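Local coordinates for phosphodiesterase (Candida albicans, PDB 6CPU), which belongs to the cyclic nucleotide phosphodiesterase family, a largely helical, metal-binding group within the HD superfamily, at residues A[340-345]-A[455-460]. Residues are numbered along the deposited sequence; the frame is centred on the assembly and turned at random.
Sequences LGLLVA and ALLIKC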
ATOM      1  N   LEU A 340      -6.322 -15.802   4.780  1.00 29.19           N
ATOM      2  CA  LEU A 340      -6.954 -14.504   4.499  1.00 28.63           C
ATOM      3  C   LEU A 340      -6.298 -13.393   5.326  1.00 28.87           C
ATOM      4  O   LEU A 340      -6.005 -12.319   4.804  1.00 28.76           O
ATOM      5  CB  LEU A 340      -8.456 -14.536   4.780  1.00 27.80           C
ATOM      6  CG  LEU A 340      -9.232 -13.229   4.539  1.00 28.31           C
ATOM      7  CD1 LEU A 340      -9.096 -12.768   3.102  1.00 27.63           C
ATOM      8  CD2 LEU A 340     -10.703 -13.372   4.907  1.00 28.63           C
ATOM      9  N   GLY A 341      -6.053 -13.671   6.605  1.00 28.50           N
ATOM     10  CA  GLY A 341      -5.362 -12.729   7.489  1.00 28.34           C
ATOM     11  C   GLY A 341      -3.980 -12.340   7.000  1.00 29.43           C
ATOM     12  O   GLY A 341      -3.588 -11.176   7.106  1.00 28.32           O
ATOM     13  N   LEU A 342      -3.243 -13.310   6.457  1.00 28.64           N
ATOM     14  CA  LEU A 342      -1.917 -13.054   5.914  1.00 29.11           C
ATOM     15  C   LEU A 342      -2.023 -12.148   4.689  1.00 27.06           C
ATOM     16  O   LEU A 342      -1.251 -11.192   4.543  1.00 24.45           O
ATOM     17  CB  LEU A 342      -1.224 -14.361   5.517  1.00 30.89           C
ATOM     18  CG  LEU A 342       0.306 -14.446   5.563  1.00 34.22           C
ATOM     19  CD1 LEU A 342       0.806 -15.403   4.492  1.00 35.51           C
ATOM     20  CD2 LEU A 342       1.035 -13.120   5.420  1.00 35.12           C
ATOM     21  N   LEU A 343      -2.974 -12.465   3.812  1.00 25.21           N
ATOM     22  CA  LEU A 343      -3.180 -11.679   2.601  1.00 24.88           C
ATOM     23  C   LEU A 343      -3.594 -10.241   2.926  1.00 23.82           C
ATOM     24  O   LEU A 343      -3.056  -9.306   2.344  1.00 22.58           O
ATOM     25  CB  LEU A 343      -4.228 -12.325   1.711  1.00 25.44           C
ATOM     26  CG  LEU A 343      -3.765 -13.664   1.131  1.00 25.72           C
ATOM     27  CD1 LEU A 343      -4.940 -14.416   0.537  1.00 25.63           C
ATOM     28  CD2 LEU A 343      -2.665 -13.452   0.111  1.00 25.88           C
ATOM     29  N   VAL A 344      -4.545 -10.082   3.844  1.00 24.61           N
ATOM     30  CA  VAL A 344      -4.959  -8.750   4.305  1.00 23.99           C
ATOM     31  C   VAL A 344      -3.769  -7.988   4.925  1.00 22.71           C
ATOM     32  O   VAL A 344      -3.560  -6.817   4.609  1.00 21.46           O
ATOM     33  CB  VAL A 344      -6.196  -8.815   5.233  1.00 24.17           C
ATOM     34  CG1 VAL A 344      -6.471  -7.478   5.893  1.00 24.38           C
ATOM     35  CG2 VAL A 344      -7.428  -9.241   4.439  1.00 25.44           C
ATOM     36  N   ALA A 345      -2.960  -8.643   5.754  1.00 22.08           N
ATOM     37  CA  ALA A 345      -1.760  -7.988   6.299  1.00 21.35           C
ATOM     38  C   ALA A 345      -0.772  -7.560   5.234  1.00 21.32           C
ATOM     39  O   ALA A 345      -0.218  -6.471   5.318  1.00 21.49           O
ATOM     40  CB  ALA A 345      -1.066  -8.879   7.321  1.00 21.51           C
ATOM     41  N   ALA A 455       4.641 -14.597   9.874  1.00 30.91           N
ATOM     42  CA  ALA A 455       5.734 -13.626   9.895  1.00 30.75           C
ATOM     43  C   ALA A 455       6.797 -13.916   8.849  1.00 31.05           C
ATOM     44  O   ALA A 455       7.296 -13.015   8.181  1.00 31.10           O
ATOM     45  CB  ALA A 455       6.369 -13.574  11.275  1.00 30.64           C
ATOM     46  N   LEU A 456       7.159 -15.184   8.713  1.00 32.24           N
ATOM     47  CA  LEU A 456       8.169 -15.567   7.744  1.00 32.12           C
ATOM     48  C   LEU A 456       7.680 -15.375   6.316  1.00 29.51           C
ATOM     49  O   LEU A 456       8.436 -14.952   5.461  1.00 32.33           O
ATOM     50  CB  LEU A 456       8.602 -17.021   7.975  1.00 33.63           C
ATOM     51  CG  LEU A 456       9.329 -17.259   9.305  1.00 35.34           C
ATOM     52  CD1 LEU A 456       9.463 -18.758   9.568  1.00 36.68           C
ATOM     53  CD2 LEU A 456      10.685 -16.573   9.333  1.00 35.77           C
ATOM     54  N   LEU A 457       6.421 -15.683   6.065  1.00 29.67           N
ATOM     55  CA  LEU A 457       5.886 -15.570   4.712  1.00 30.20           C
ATOM     56  C   LEU A 457       5.800 -14.105   4.285  1.00 28.90           C
ATOM     57  O   LEU A 457       6.260 -13.750   3.201  1.00 28.45           O
ATOM     58  CB  LEU A 457       4.535 -16.277   4.592  1.00 29.99           C
ATOM     59  CG  LEU A 457       4.630 -17.814   4.606  1.00 30.52           C
ATOM     60  CD1 LEU A 457       3.254 -18.437   4.483  1.00 31.31           C
ATOM     61  CD2 LEU A 457       5.551 -18.302   3.500  1.00 30.85           C
ATOM     62  N   ILE A 458       5.269 -13.247   5.158  1.00 28.70           N
ATOM     63  CA  ILE A 458       5.180 -11.825   4.829  1.00 27.28           C
ATOM     64  C   ILE A 458       6.580 -11.228   4.700  1.00 26.51           C
ATOM     65  O   ILE A 458       6.801 -10.388   3.855  1.00 25.96           O
ATOM     66  CB  ILE A 458       4.285 -11.045   5.827  1.00 28.22           C
ATOM     67  CG1 ILE A 458       3.842  -9.703   5.220  1.00 27.85           C
ATOM     68  CG2 ILE A 458       4.993 -10.851   7.164  1.00 28.64           C
ATOM     69  CD1 ILE A 458       2.829  -8.964   6.075  1.00 28.76           C
ATOM     70  N   LYS A 459       7.545 -11.677   5.509  1.00 28.21           N
ATOM     71  CA  LYS A 459       8.933 -11.213   5.348  1.00 28.98           C
ATOM     72  C   LYS A 459       9.491 -11.545   3.978  1.00 28.26           C
ATOM     73  O   LYS A 459      10.139 -10.715   3.338  1.00 29.29           O
ATOM     74  CB  LYS A 459       9.851 -11.811   6.418  1.00 30.22           C
ATOM     75  CG  LYS A 459       9.834 -11.049   7.729  1.00 30.84           C
ATOM     76  CD  LYS A 459      10.707 -11.710   8.794  1.00 31.36           C
ATOM     77  CE  LYS A 459      12.177 -11.687   8.410  1.00 31.48           C
ATOM     78  NZ  LYS A 459      12.656 -10.337   8.010  1.00 32.71           N
ATOM     79  N   CYS A 460       9.265 -12.782   3.551  1.00 31.10           N
ATOM     80  CA  CYS A 460       9.749 -13.246   2.248  1.00 30.95           C
ATOM     81  C   CYS A 460       9.075 -12.446   1.126  1.00 29.27           C
ATOM     82  O   CYS A 460       9.741 -11.956   0.212  1.00 30.75           O
ATOM     83  CB  CYS A 460       9.492 -14.746   2.094  1.00 32.25           C
ATOM     84  SG  CYS A 460      10.653 -15.790   3.032  1.00 35.89           S
TER
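L342 and A345 meet L457 and I458 in a buried helix-to-helix contact made by apolar side chains inside the all-helical phosphodiesterase domain, between helices 336-348 and 446-462. The two short axes run in roughly the same direction, 36° apart, and come no closer than 10.5 Å, a spacing that side chains rather than backbones must bridge; L342 and I458 are the nearest pair by CA.

L342 contributes the largest share, followed closely by I458, and splits its two methyls between two neighbours. With CG anti to the backbone N (chi1 -151°), its branch reaches across to the other helix. CD1 lies 3.8 Å from CB of L457 and also touches CD1 of that leucine, the two side chains crossing at about a right angle, while CD2 of L342 stands 3.9 Å from CB of I458. L342 and I458 run past each other in opposite directions; the I458 arm reaches A345, three residues and about one turn after L342. There CD1 of I458 ends 4.1 Å from CB of A345 and marginally closer, 4.0 Å, to C of A345. The long arm of I458 is extended, CG1 anti to the backbone N (chi1 -162°), which carries the terminal methyl to the small alanine.

Both helices lead at their C-terminal ends to zinc ligands: H349 and D350 come directly after helix 336-348, and D462 is the last residue of helix 446-462; the zinc ion lies about 8 Å from the side chain of I458. Around the pair, C286 of helix 276-292 also touches L342, I415 and S418 of helix 411-421 pack on A345, and helix 427-438 covers A455, L456 and K459.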